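Local coordinates for protein putative ABC transporter subunit, substrate-binding component (Rhodopseudomonas palustris, PDB 4EVS) that binds 4-hydroxybenzoate and probably serves as the substrate-binding component of an ABC transporter for benzoate derivatives, at residues F25-D30 and G274-G279; V73-G78 and R293-M298; A131-Q136 and E356-K361; A214-G219 and P240-S245. One frame throughout, in Å; residues are numbered along the deposited sequence.

Interaction 1 (F25-D30 and G274-G279); sequences FKMGID and GGAKLG
A Schellman motif at the end of helix 262-273 turns the chain so that Gly274 and Ala276 meet Asp30 and Met27 of helix 19-36, in the first lobe of this periplasmic binding protein. Gly275 is the residue with positive phi (108°) that makes the turn. The loop then runs beside helix 19-36, and the contact is a small surface one.

Its apolar part is a single methyl against a selenoether chain. Residue 27 is a selenomethionine, so SE stands where sulfur would be. Met27 CG lies 3.8 Å from Ala276 CB. The chain bends at its last torsion (chi3 30°), which turns the methyl back, and Met27 CE also comes within 3.8 Å of Ala276 CB. The end of Met27 therefore curls alongside one methyl and touches it at two points. Leu271 and Val281 pack on the same side chain.

The polar part lies one helical turn further on. No direct hydrogen bond joins the two segments. The CA atoms of Asp30 and Gly274 are 5.2 Å apart, which leaves little room for a side chain on Gly274. Asp30 CG stands anti to its carbonyl carbon (chi1 -72°), and Asp30 OD2 remains 4.0 Å from Gly274 O. A water lies within hydrogen-bonding distance of both. It has other acceptors to serve, so it may not donate to both at once. It is 2.9 Å from Asp30 OD2 and 3.2 Å from Gly274 O.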
loop_
_atom_site.group_PDB
_atom_site.type_symbol
_atom_site.label_atom_id
_atom_site.label_comp_id
_atom_site.label_asym_id
_atom_site.label_seq_id
_atom_site.Cartn_x
_atom_site.Cartn_y
_atom_site.Cartn_z
ATOM N N PHE A 25 7.334 -5.754 6.046
ATOM C CA PHE A 25 6.591 -7.008 5.898
ATOM C C PHE A 25 7.000 -7.940 7.015
ATOM O O PHE A 25 6.163 -8.548 7.671
ATOM C CB PHE A 25 6.886 -7.701 4.558
ATOM C CG PHE A 25 6.298 -7.064 3.311
ATOM C CD1 PHE A 25 5.247 -6.153 3.318
ATOM C CD2 PHE A 25 6.813 -7.439 2.066
ATOM C CE1 PHE A 25 4.738 -5.674 2.125
ATOM C CE2 PHE A 25 6.304 -6.967 0.882
ATOM C CZ PHE A 25 5.295 -6.061 0.905
ATOM N N LYS A 26 8.303 -8.091 7.198
ATOM C CA LYS A 26 8.825 -8.938 8.253
ATOM C C LYS A 26 8.370 -8.444 9.632
ATOM O O LYS A 26 8.004 -9.235 10.482
ATOM C CB LYS A 26 10.350 -9.025 8.165
ATOM C CG LYS A 26 10.963 -9.949 9.187
ATOM C CD LYS A 26 12.469 -10.019 9.054
ATOM C CE LYS A 26 12.903 -10.837 7.900
ATOM N NZ LYS A 26 14.405 -11.139 7.952
HETATM N N MSE A 27 8.399 -7.139 9.845
HETATM C CA MSE A 27 7.984 -6.553 11.145
HETATM C C MSE A 27 6.539 -6.940 11.457
HETATM O O MSE A 27 6.210 -7.284 12.599
HETATM C CB MSE A 27 8.152 -5.026 11.141
HETATM C CG MSE A 27 9.595 -4.549 11.160
HETATM SE SE MSE A 27 9.854 -2.743 10.701
HETATM C CE MSE A 27 8.271 -1.909 11.273
ATOM N N GLY A 28 5.669 -6.838 10.439
ATOM C CA GLY A 28 4.266 -7.126 10.627
ATOM C C GLY A 28 4.001 -8.602 10.885
ATOM O O GLY A 28 3.170 -8.958 11.709
ATOM N N ILE A 29 4.680 -9.465 10.112
ATOM C CA ILE A 29 4.604 -10.906 10.335
ATOM C C ILE A 29 5.134 -11.240 11.728
ATOM O O ILE A 29 4.505 -12.010 12.478
ATOM C CB ILE A 29 5.316 -11.680 9.206
ATOM C CG1 ILE A 29 4.528 -11.570 7.910
ATOM C CG2 ILE A 29 5.560 -13.137 9.640
ATOM C CD1 ILE A 29 5.322 -11.866 6.609
ATOM N N ASP A 30 6.232 -10.622 12.108
ATOM C CA ASP A 30 6.795 -10.860 13.448
ATOM C C ASP A 30 5.807 -10.420 14.547
ATOM O O ASP A 30 5.682 -11.097 15.586
ATOM C CB ASP A 30 8.122 -10.141 13.654
ATOM C CG ASP A 30 9.282 -10.759 12.869
ATOM O OD1 ASP A 30 9.173 -11.934 12.404
ATOM O OD2 ASP A 30 10.340 -10.053 12.750
ATOM N N GLY A 274 8.001 -7.765 18.787
ATOM C CA GLY A 274 8.655 -8.570 17.745
ATOM C C GLY A 274 10.005 -7.996 17.335
ATOM O O GLY A 274 10.694 -8.605 16.503
ATOM N N GLY A 275 10.386 -6.842 17.906
ATOM C CA GLY A 275 11.700 -6.207 17.698
ATOM C C GLY A 275 11.824 -4.927 16.866
ATOM O O GLY A 275 12.924 -4.440 16.626
ATOM N N ALA A 276 10.700 -4.371 16.419
ATOM C CA ALA A 276 10.704 -3.181 15.581
ATOM C C ALA A 276 10.775 -1.894 16.367
ATOM O O ALA A 276 10.304 -1.809 17.508
ATOM C CB ALA A 276 9.442 -3.163 14.710
ATOM N N LYS A 277 11.303 -0.864 15.720
ATOM C CA LYS A 277 11.242 0.494 16.228
ATOM C C LYS A 277 10.020 1.207 15.682
ATOM O O LYS A 277 9.789 1.158 14.488
ATOM C CB LYS A 277 12.491 1.272 15.845
ATOM C CG LYS A 277 13.820 0.702 16.353
ATOM C CD LYS A 277 14.971 1.481 15.646
ATOM C CE LYS A 277 15.035 2.981 16.018
ATOM N NZ LYS A 277 14.442 3.901 14.982
ATOM N N LEU A 278 9.248 1.888 16.539
ATOM C CA LEU A 278 8.004 2.540 16.086
ATOM C C LEU A 278 8.273 3.519 14.971
ATOM O O LEU A 278 7.448 3.666 14.068
ATOM C CB LEU A 278 7.293 3.322 17.200
ATOM C CG LEU A 278 6.678 2.538 18.319
ATOM C CD1 LEU A 278 6.047 3.518 19.333
ATOM C CD2 LEU A 278 5.675 1.598 17.732
ATOM N N GLY A 279 9.397 4.217 15.070
ATOM C CA GLY A 279 9.771 5.154 14.067
ATOM C C GLY A 279 10.054 4.604 12.690
ATOM O O GLY A 279 10.249 5.375 11.763
HETATM O O HOH W 1 10.532 -7.305 13.635
#

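Interaction 2 (V73-G78 and R293-M298); sequences VQYIAG and RLIYKM. With SO4 (sulfate ion), chain D.
Strand 75-78 and helix 293-298 run nearly antiparallel, at 170° with axes 10.7 Å apart, and the CA atoms of Tyr75 and Ile295 are the nearest pair, 7.7 Å apart. This is a helix layered on a parallel part of the central sheet, as in the alpha/beta lobes of periplasmic binding proteins. All the touching residues are buried and no hydrogen bond joins the segments.

Tyr75 carries most of the contact. Residue 298 is a selenomethionine, and its chain runs alongside the Tyr75 ring, pointing the opposite way. Met298 CE sits 3.7 Å from Tyr75 CD2. At the other end of the ring Met298 CB is 3.8 Å from Tyr75 OH. Met298 SE is 5.3 Å from the Tyr75 ring centroid and 69° off the ring normal, an oblique Met-aromatic contact. The bend at chi3 (-68°) brings the methyl back to the ring. Ile295 CG2 meets the other delta carbon, Tyr75 CD1, at 4.3 Å, also obliquely.

With an alanine at Tyr75, Met298 would probably lose its aromatic partner and be left freer to turn, with a gap opened beside Ile295 CG2.

Away from the strand, Arg293 NH2 hydrogen-bonds O2 of a sulfate, very short as modelled, at the guanidinium edge. The ion probably comes from the crystallisation liquor. Ile295 CD1 reaches Ala77 CB at 4.2 Å.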
loop_
_atom_site.group_PDB
_atom_site.type_symbol
_atom_site.label_atom_id
_atom_site.label_comp_id
_atom_site.label_asym_id
_atom_site.label_seq_id
_atom_site.Cartn_x
_atom_site.Cartn_y
_atom_site.Cartn_z
ATOM N N VAL A 73 6.990 -24.018 -1.150
ATOM C CA VAL A 73 6.003 -23.218 -0.389
ATOM C C VAL A 73 4.552 -23.577 -0.787
ATOM O O VAL A 73 4.281 -23.995 -1.926
ATOM C CB VAL A 73 6.203 -21.683 -0.561
ATOM C CG1 VAL A 73 7.655 -21.264 -0.138
ATOM C CG2 VAL A 73 5.823 -21.216 -1.982
ATOM N N GLN A 74 3.647 -23.424 0.175
ATOM C CA GLN A 74 2.216 -23.518 -0.041
ATOM C C GLN A 74 1.565 -22.166 -0.303
ATOM O O GLN A 74 0.497 -22.136 -0.883
ATOM C CB GLN A 74 1.498 -24.185 1.153
ATOM C CG GLN A 74 1.571 -25.676 1.198
ATOM C CD GLN A 74 0.533 -26.271 2.134
ATOM O OE1 GLN A 74 -0.483 -25.675 2.412
ATOM N NE2 GLN A 74 0.772 -27.470 2.573
ATOM N N TYR A 75 2.216 -21.064 0.093
ATOM C CA TYR A 75 1.697 -19.707 -0.053
ATOM C C TYR A 75 2.845 -18.792 -0.387
ATOM O O TYR A 75 3.976 -19.009 0.069
ATOM C CB TYR A 75 1.001 -19.219 1.247
ATOM C CG TYR A 75 -0.118 -20.135 1.678
ATOM C CD1 TYR A 75 0.114 -21.230 2.503
ATOM C CD2 TYR A 75 -1.428 -19.926 1.225
ATOM C CE1 TYR A 75 -0.909 -22.100 2.832
ATOM C CE2 TYR A 75 -2.466 -20.806 1.582
ATOM C CZ TYR A 75 -2.187 -21.886 2.360
ATOM O OH TYR A 75 -3.235 -22.750 2.631
ATOM N N ILE A 76 2.536 -17.781 -1.202
ATOM C CA ILE A 76 3.420 -16.655 -1.464
ATOM C C ILE A 76 2.748 -15.407 -0.918
ATOM O O ILE A 76 1.516 -15.258 -1.017
ATOM C CB ILE A 76 3.671 -16.473 -2.986
ATOM C CG1 ILE A 76 4.564 -17.618 -3.454
ATOM C CG2 ILE A 76 4.354 -15.138 -3.336
ATOM C CD1 ILE A 76 4.685 -17.799 -4.946
ATOM N N ALA A 77 3.534 -14.483 -0.405
ATOM C CA ALA A 77 2.995 -13.217 0.076
ATOM C C ALA A 77 3.975 -12.111 -0.225
ATOM O O ALA A 77 5.166 -12.328 -0.402
ATOM C CB ALA A 77 2.714 -13.280 1.581
ATOM N N GLY A 78 3.461 -10.901 -0.290
ATOM C CA GLY A 78 4.304 -9.734 -0.410
ATOM C C GLY A 78 3.983 -8.945 -1.646
ATOM O O GLY A 78 2.813 -8.610 -1.927
ATOM N N ARG A 293 -2.846 -13.148 9.125
ATOM C CA ARG A 293 -4.142 -13.612 9.614
ATOM C C ARG A 293 -4.848 -14.464 8.556
ATOM O O ARG A 293 -5.388 -15.524 8.845
ATOM C CB ARG A 293 -5.052 -12.423 9.962
ATOM C CG ARG A 293 -6.402 -12.810 10.489
ATOM C CD ARG A 293 -7.360 -11.634 10.712
ATOM N NE ARG A 293 -6.951 -10.816 11.871
ATOM C CZ ARG A 293 -7.250 -11.086 13.139
ATOM N NH1 ARG A 293 -7.982 -12.172 13.505
ATOM N NH2 ARG A 293 -6.792 -10.275 14.066
ATOM N N LEU A 294 -4.859 -13.996 7.313
ATOM C CA LEU A 294 -5.546 -14.726 6.256
ATOM C C LEU A 294 -4.823 -16.036 5.917
ATOM O O LEU A 294 -5.475 -17.065 5.697
ATOM C CB LEU A 294 -5.724 -13.919 5.002
ATOM C CG LEU A 294 -6.654 -12.703 5.074
ATOM C CD1 LEU A 294 -6.981 -12.116 3.699
ATOM C CD2 LEU A 294 -7.858 -12.932 5.866
ATOM N N ILE A 295 -3.485 -16.039 5.941
ATOM C CA ILE A 295 -2.738 -17.273 5.700
ATOM C C ILE A 295 -3.041 -18.277 6.803
ATOM O O ILE A 295 -3.268 -19.443 6.521
ATOM C CB ILE A 295 -1.223 -16.996 5.616
ATOM C CG1 ILE A 295 -0.952 -16.202 4.337
ATOM C CG2 ILE A 295 -0.398 -18.330 5.616
ATOM C CD1 ILE A 295 0.430 -15.575 4.230
ATOM N N TYR A 296 -3.070 -17.819 8.059
ATOM C CA TYR A 296 -3.432 -18.746 9.132
ATOM C C TYR A 296 -4.839 -19.340 8.921
ATOM O O TYR A 296 -5.052 -20.543 9.161
ATOM C CB TYR A 296 -3.270 -18.132 10.509
ATOM C CG TYR A 296 -1.842 -18.141 11.041
ATOM C CD1 TYR A 296 -0.746 -17.848 10.221
ATOM C CD2 TYR A 296 -1.583 -18.402 12.385
ATOM C CE1 TYR A 296 0.540 -17.849 10.731
ATOM C CE2 TYR A 296 -0.305 -18.398 12.899
ATOM C CZ TYR A 296 0.757 -18.128 12.082
ATOM O OH TYR A 296 2.023 -18.078 12.590
ATOM N N LYS A 297 -5.791 -18.497 8.529
ATOM C CA LYS A 297 -7.150 -18.944 8.262
ATOM C C LYS A 297 -7.209 -19.967 7.112
ATOM O O LYS A 297 -7.935 -20.962 7.178
ATOM C CB LYS A 297 -8.027 -17.747 7.961
ATOM C CG LYS A 297 -9.461 -18.078 7.607
ATOM C CD LYS A 297 -10.227 -18.662 8.762
ATOM C CE LYS A 297 -11.746 -18.749 8.451
ATOM N NZ LYS A 297 -12.522 -18.637 9.710
HETATM N N MSE A 298 -6.446 -19.707 6.051
HETATM C CA MSE A 298 -6.369 -20.650 4.927
HETATM C C MSE A 298 -5.803 -21.990 5.330
HETATM O O MSE A 298 -6.320 -23.015 4.925
HETATM C CB MSE A 298 -5.601 -20.037 3.761
HETATM C CG MSE A 298 -6.362 -18.887 3.150
HETATM SE SE MSE A 298 -5.624 -18.264 1.448
HETATM C CE MSE A 298 -4.074 -17.567 2.108
HETATM S S SO4 D . -5.827 -9.603 17.104
HETATM O O1 SO4 D . -4.673 -9.879 16.220
HETATM O O2 SO4 D . -7.088 -9.915 16.450
HETATM O O3 SO4 D . -5.698 -10.509 18.243
HETATM O O4 SO4 D . -5.953 -8.220 17.569
#

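Interaction 3 (A131-Q136 and E356-K361); sequences AKVAKQ and EIETFK
Val133 and Phe360 make the apolar part of this contact. Val133 CG2 lies 3.6 Å from Phe360 CZ and 3.8 Å from Phe360 CE2, so one methyl meets the far corner of the ring. The approach is oblique to the ring. With CG1 anti to the backbone N of Val133 (chi1 173°), CG2 is the branch left for the phenyl group. Phe360 CG is anti to its own carbonyl carbon (chi1 -61°), and the ring reaches out from the strand toward the helix. Val133 also packs on Leu342 of strand 335-348.

Glu358 adds only a loose approach at the margin: Glu358 OE1 is 4.4 Å from Val133 CG2. No hydrogen bond or salt bridge crosses between the segments, whose CA atoms stay 9.7 Å apart even at the nearest pair, Val133 and Glu358.

Backbone bonds tie strand 351-363 to strand 335-348, and Gln136 N to Lys132 O continues the helix. Phe360 pairs with Val340. Ile357 and Glu358 both pair with Leu342, a classic beta bulge. Glu358, in the bulge, and Phe360, two residues on, both point CB toward the helix.

Helix 123-136 thus packs on the long hairpin formed by strands 335-348 and 351-363. The arrangement is a helix-on-sheet layer in the second alpha/beta lobe of a periplasmic binding protein.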
loop_
_atom_site.group_PDB
_atom_site.type_symbol
_atom_site.label_atom_id
_atom_site.label_comp_id
_atom_site.label_asym_id
_atom_site.label_seq_id
_atom_site.Cartn_x
_atom_site.Cartn_y
_atom_site.Cartn_z
ATOM N N ALA A 131 -9.932 12.922 -4.479
ATOM C CA ALA A 131 -10.559 13.859 -5.433
ATOM C C ALA A 131 -11.813 14.539 -4.833
ATOM O O ALA A 131 -12.076 15.726 -5.095
ATOM C CB ALA A 131 -10.875 13.160 -6.725
ATOM N N LYS A 132 -12.553 13.805 -4.005
ATOM C CA LYS A 132 -13.676 14.381 -3.253
ATOM C C LYS A 132 -13.187 15.468 -2.296
ATOM O O LYS A 132 -13.767 16.557 -2.214
ATOM C CB LYS A 132 -14.444 13.269 -2.527
ATOM C CG LYS A 132 -15.254 12.419 -3.490
ATOM C CD LYS A 132 -15.931 11.234 -2.800
ATOM C CE LYS A 132 -17.144 10.701 -3.592
ATOM N NZ LYS A 132 -16.858 10.333 -5.020
ATOM N N VAL A 133 -12.109 15.184 -1.573
ATOM C CA VAL A 133 -11.589 16.141 -0.615
ATOM C C VAL A 133 -11.014 17.344 -1.325
ATOM O O VAL A 133 -11.123 18.476 -0.836
ATOM C CB VAL A 133 -10.524 15.526 0.272
ATOM C CG1 VAL A 133 -9.853 16.604 1.164
ATOM C CG2 VAL A 133 -11.133 14.385 1.158
ATOM N N ALA A 134 -10.373 17.111 -2.467
ATOM C CA ALA A 134 -9.802 18.236 -3.223
ATOM C C ALA A 134 -10.876 19.269 -3.485
ATOM O O ALA A 134 -10.654 20.464 -3.355
ATOM C CB ALA A 134 -9.158 17.752 -4.530
ATOM N N LYS A 135 -12.042 18.812 -3.924
ATOM C CA LYS A 135 -13.182 19.701 -4.137
ATOM C C LYS A 135 -13.643 20.393 -2.854
ATOM O O LYS A 135 -13.855 21.619 -2.830
ATOM C CB LYS A 135 -14.336 18.883 -4.748
ATOM C CG LYS A 135 -15.630 19.614 -4.937
ATOM C CD LYS A 135 -15.500 20.565 -6.052
ATOM C CE LYS A 135 -16.767 21.418 -6.192
ATOM N NZ LYS A 135 -16.542 22.346 -7.332
ATOM N N GLN A 136 -13.840 19.602 -1.803
ATOM C CA GLN A 136 -14.247 20.124 -0.505
ATOM C C GLN A 136 -13.294 21.211 -0.011
ATOM O O GLN A 136 -13.722 22.153 0.602
ATOM C CB GLN A 136 -14.351 19.011 0.538
ATOM C CG GLN A 136 -15.482 18.001 0.281
ATOM C CD GLN A 136 -16.839 18.569 0.603
ATOM O OE1 GLN A 136 -16.940 19.682 1.120
ATOM N NE2 GLN A 136 -17.884 17.824 0.304
ATOM N N GLU A 356 -5.292 11.733 11.338
ATOM C CA GLU A 356 -6.532 11.394 10.683
ATOM C C GLU A 356 -7.613 12.394 11.081
ATOM O O GLU A 356 -7.936 12.531 12.265
ATOM C CB GLU A 356 -6.959 9.957 11.016
ATOM C CG GLU A 356 -6.004 8.902 10.438
ATOM C CD GLU A 356 -6.290 7.432 10.854
ATOM O OE1 GLU A 356 -6.965 7.228 11.883
ATOM O OE2 GLU A 356 -5.815 6.513 10.117
ATOM N N ILE A 357 -8.148 13.100 10.083
ATOM C CA ILE A 357 -9.102 14.144 10.341
ATOM C C ILE A 357 -10.490 13.922 9.694
ATOM O O ILE A 357 -11.418 14.699 9.956
ATOM C CB ILE A 357 -8.523 15.538 9.937
ATOM C CG1 ILE A 357 -8.191 15.611 8.425
ATOM C CG2 ILE A 357 -7.342 15.928 10.812
ATOM C CD1 ILE A 357 -7.813 17.042 7.963
ATOM N N GLU A 358 -10.633 12.883 8.869
ATOM C CA GLU A 358 -11.926 12.501 8.319
ATOM C C GLU A 358 -11.841 11.028 7.899
ATOM O O GLU A 358 -10.767 10.545 7.546
ATOM C CB GLU A 358 -12.272 13.405 7.136
ATOM C CG GLU A 358 -13.666 13.256 6.595
ATOM C CD GLU A 358 -13.974 14.214 5.457
ATOM O OE1 GLU A 358 -13.062 14.955 5.027
ATOM O OE2 GLU A 358 -15.132 14.187 4.984
ATOM N N THR A 359 -12.974 10.342 7.964
ATOM C CA THR A 359 -13.090 8.927 7.620
ATOM C C THR A 359 -14.089 8.800 6.476
ATOM O O THR A 359 -15.176 9.358 6.523
ATOM C CB THR A 359 -13.578 8.119 8.818
ATOM O OG1 THR A 359 -12.644 8.272 9.908
ATOM C CG2 THR A 359 -13.684 6.621 8.488
ATOM N N PHE A 360 -13.737 7.987 5.485
ATOM C CA PHE A 360 -14.658 7.580 4.399
ATOM C C PHE A 360 -14.812 6.038 4.510
ATOM O O PHE A 360 -13.874 5.284 4.197
ATOM C CB PHE A 360 -14.103 7.976 3.044
ATOM C CG PHE A 360 -13.913 9.435 2.872
ATOM C CD1 PHE A 360 -14.948 10.214 2.405
ATOM C CD2 PHE A 360 -12.713 10.048 3.192
ATOM C CE1 PHE A 360 -14.766 11.568 2.238
ATOM C CE2 PHE A 360 -12.567 11.420 3.045
ATOM C CZ PHE A 360 -13.583 12.154 2.553
ATOM N N LYS A 361 -15.950 5.585 5.040
ATOM C CA LYS A 361 -16.118 4.180 5.400
ATOM C C LYS A 361 -16.311 3.294 4.185
ATOM O O LYS A 361 -16.862 3.728 3.175
ATOM C CB LYS A 361 -17.327 4.015 6.310
ATOM C CG LYS A 361 -17.228 4.773 7.614
ATOM C CD LYS A 361 -16.592 3.923 8.668
ATOM C CE LYS A 361 -17.534 2.839 9.153
ATOM N NZ LYS A 361 -16.845 1.526 9.198
#

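Interaction 4 (A214-G219 and P240-S245); sequences AYIDNG and PNIGDS
The end of helix 206-217 faces the turn that follows helix 239-242, with Ile216 and Ser245 nearest at 7.1 Å between CA atoms. Asn218 is the first residue out of helix 206-217. Gly219, with positive phi, is the C-prime residue of a Schellman motif, with bonds from Gly219 N to Ile216 O and from Leu220 N to Tyr215 O. Gly243, also with positive phi, ends helix 239-242 and turns the second segment toward Ser245. Asn218 ND2 donates to Ala214 O at 2.9 Å, from the face of that carbonyl opposite to the one used by Asn218 N.

Ile216 CG2 lies anti to the backbone N and CG1 anti to the carbonyl carbon (chi1 -66°). Ile216 CG2 touches Ser245 CB at 3.7 Å. The longer branch ends with Ile216 CD1 3.9 Å from Ile242 CG2 and 3.7 Å from Ser245 O.

A glycine in place of Ile216 would probably open a gap between the helix end and the turn, leaving Ile242 CG2 and Ser245 CB without their apolar neighbour.

Within the segments the contact is apolar packing; Lys213 NZ, just outside, adds a hydrogen bond to Asn241 O. The contact rests on shape and so is probably weakly directional.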
loop_
_atom_site.group_PDB
_atom_site.type_symbol
_atom_site.label_atom_id
_atom_site.label_comp_id
_atom_site.label_asym_id
_atom_site.label_seq_id
_atom_site.Cartn_x
_atom_site.Cartn_y
_atom_site.Cartn_z
ATOM N N ALA A 214 11.374 18.632 -3.455
ATOM C CA ALA A 214 11.413 19.615 -4.573
ATOM C C ALA A 214 10.217 20.553 -4.584
ATOM O O ALA A 214 10.365 21.712 -4.925
ATOM C CB ALA A 214 11.524 18.916 -5.917
ATOM N N TYR A 215 9.056 20.043 -4.205
ATOM C CA TYR A 215 7.821 20.851 -4.169
ATOM C C TYR A 215 7.967 21.965 -3.118
ATOM O O TYR A 215 7.628 23.154 -3.357
ATOM C CB TYR A 215 6.678 19.888 -3.830
ATOM C CG TYR A 215 5.490 20.481 -3.164
ATOM C CD1 TYR A 215 4.644 21.343 -3.859
ATOM C CD2 TYR A 215 5.179 20.203 -1.845
ATOM C CE1 TYR A 215 3.525 21.927 -3.248
ATOM C CE2 TYR A 215 4.023 20.743 -1.262
ATOM C CZ TYR A 215 3.225 21.617 -1.936
ATOM O OH TYR A 215 2.115 22.161 -1.297
ATOM N N ILE A 216 8.517 21.604 -1.955
ATOM C CA ILE A 216 8.785 22.554 -0.888
ATOM C C ILE A 216 9.929 23.505 -1.279
ATOM O O ILE A 216 9.798 24.725 -1.195
ATOM C CB ILE A 216 9.142 21.853 0.418
ATOM C CG1 ILE A 216 7.924 21.110 0.903
ATOM C CG2 ILE A 216 9.634 22.891 1.499
ATOM C CD1 ILE A 216 8.231 20.100 2.079
ATOM N N ASP A 217 11.056 22.945 -1.709
ATOM C CA ASP A 217 12.276 23.750 -1.820
ATOM C C ASP A 217 12.276 24.679 -3.011
ATOM O O ASP A 217 13.025 25.660 -2.999
ATOM C CB ASP A 217 13.537 22.890 -1.829
ATOM C CG ASP A 217 13.829 22.261 -0.487
ATOM O OD1 ASP A 217 13.156 22.574 0.518
ATOM O OD2 ASP A 217 14.763 21.429 -0.422
ATOM N N ASN A 218 11.459 24.375 -4.032
ATOM C CA ASN A 218 11.253 25.282 -5.164
ATOM C C ASN A 218 10.105 26.277 -4.930
ATOM O O ASN A 218 9.792 27.083 -5.809
ATOM C CB ASN A 218 11.105 24.498 -6.463
ATOM C CG ASN A 218 12.423 23.852 -6.865
ATOM O OD1 ASN A 218 13.405 24.541 -7.244
ATOM N ND2 ASN A 218 12.489 22.536 -6.718
ATOM N N GLY A 219 9.537 26.266 -3.708
ATOM C CA GLY A 219 8.663 27.372 -3.277
ATOM C C GLY A 219 7.207 27.232 -3.589
ATOM O O GLY A 219 6.420 28.144 -3.322
ATOM N N PRO A 240 10.213 12.784 9.275
ATOM C CA PRO A 240 11.328 13.612 9.790
ATOM C C PRO A 240 12.297 14.135 8.707
ATOM O O PRO A 240 12.971 15.176 8.872
ATOM C CB PRO A 240 12.074 12.646 10.736
ATOM C CG PRO A 240 11.113 11.624 11.090
ATOM C CD PRO A 240 10.208 11.458 9.867
ATOM N N ASN A 241 12.311 13.473 7.558
ATOM C CA ASN A 241 13.169 13.844 6.453
ATOM C C ASN A 241 12.535 14.909 5.606
ATOM O O ASN A 241 13.192 15.835 5.132
ATOM C CB ASN A 241 13.527 12.586 5.651
ATOM C CG ASN A 241 14.321 11.618 6.446
ATOM O OD1 ASN A 241 15.143 12.033 7.251
ATOM N ND2 ASN A 241 14.047 10.310 6.269
ATOM N N ILE A 242 11.232 14.828 5.433
ATOM C CA ILE A 242 10.495 15.959 4.901
ATOM C C ILE A 242 10.660 17.153 5.822
ATOM O O ILE A 242 10.884 18.296 5.338
ATOM C CB ILE A 242 8.982 15.652 4.721
ATOM C CG1 ILE A 242 8.780 14.567 3.679
ATOM C CG2 ILE A 242 8.225 16.883 4.354
ATOM C CD1 ILE A 242 7.373 13.941 3.697
ATOM N N GLY A 243 10.511 16.901 7.118
ATOM C CA GLY A 243 10.620 17.879 8.183
ATOM C C GLY A 243 9.394 18.756 8.345
ATOM O O GLY A 243 8.339 18.549 7.686
ATOM N N ASP A 244 9.526 19.760 9.206
ATOM C CA ASP A 244 8.379 20.568 9.558
ATOM C C ASP A 244 7.818 21.362 8.388
ATOM O O ASP A 244 6.653 21.714 8.413
ATOM C CB ASP A 244 8.674 21.514 10.721
ATOM C CG ASP A 244 8.915 20.803 12.033
ATOM O OD1 ASP A 244 8.656 19.591 12.186
ATOM O OD2 ASP A 244 9.395 21.507 12.942
ATOM N N SER A 245 8.593 21.559 7.334
ATOM C CA SER A 245 7.961 22.123 6.138
ATOM C C SER A 245 6.875 21.248 5.508
ATOM O O SER A 245 6.078 21.716 4.685
ATOM C CB SER A 245 8.986 22.503 5.095
ATOM O OG SER A 245 9.680 23.621 5.560
#

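From the N terminus, the chain passes 25-30, 73-78 and 131-136 before any contact closes. Interaction 4 closes first, over a short loop from 214-219 to 240-245. Residues 274-279, 293-298 and 356-361 then complete interactions 1, 2 and 3 in turn. These three cross one another, and all of them enclose interaction 4. Interactions 1 and 2 bring later helices and loops back onto the first lobe. They touch where Phe25 CE2 lies 3.7 Å from Gly78 CA. Interactions 3 and 4 belong to the second lobe, about 23 Å apart between centres. Interactions 2 and 4 lie on opposite sides of the chain's centre.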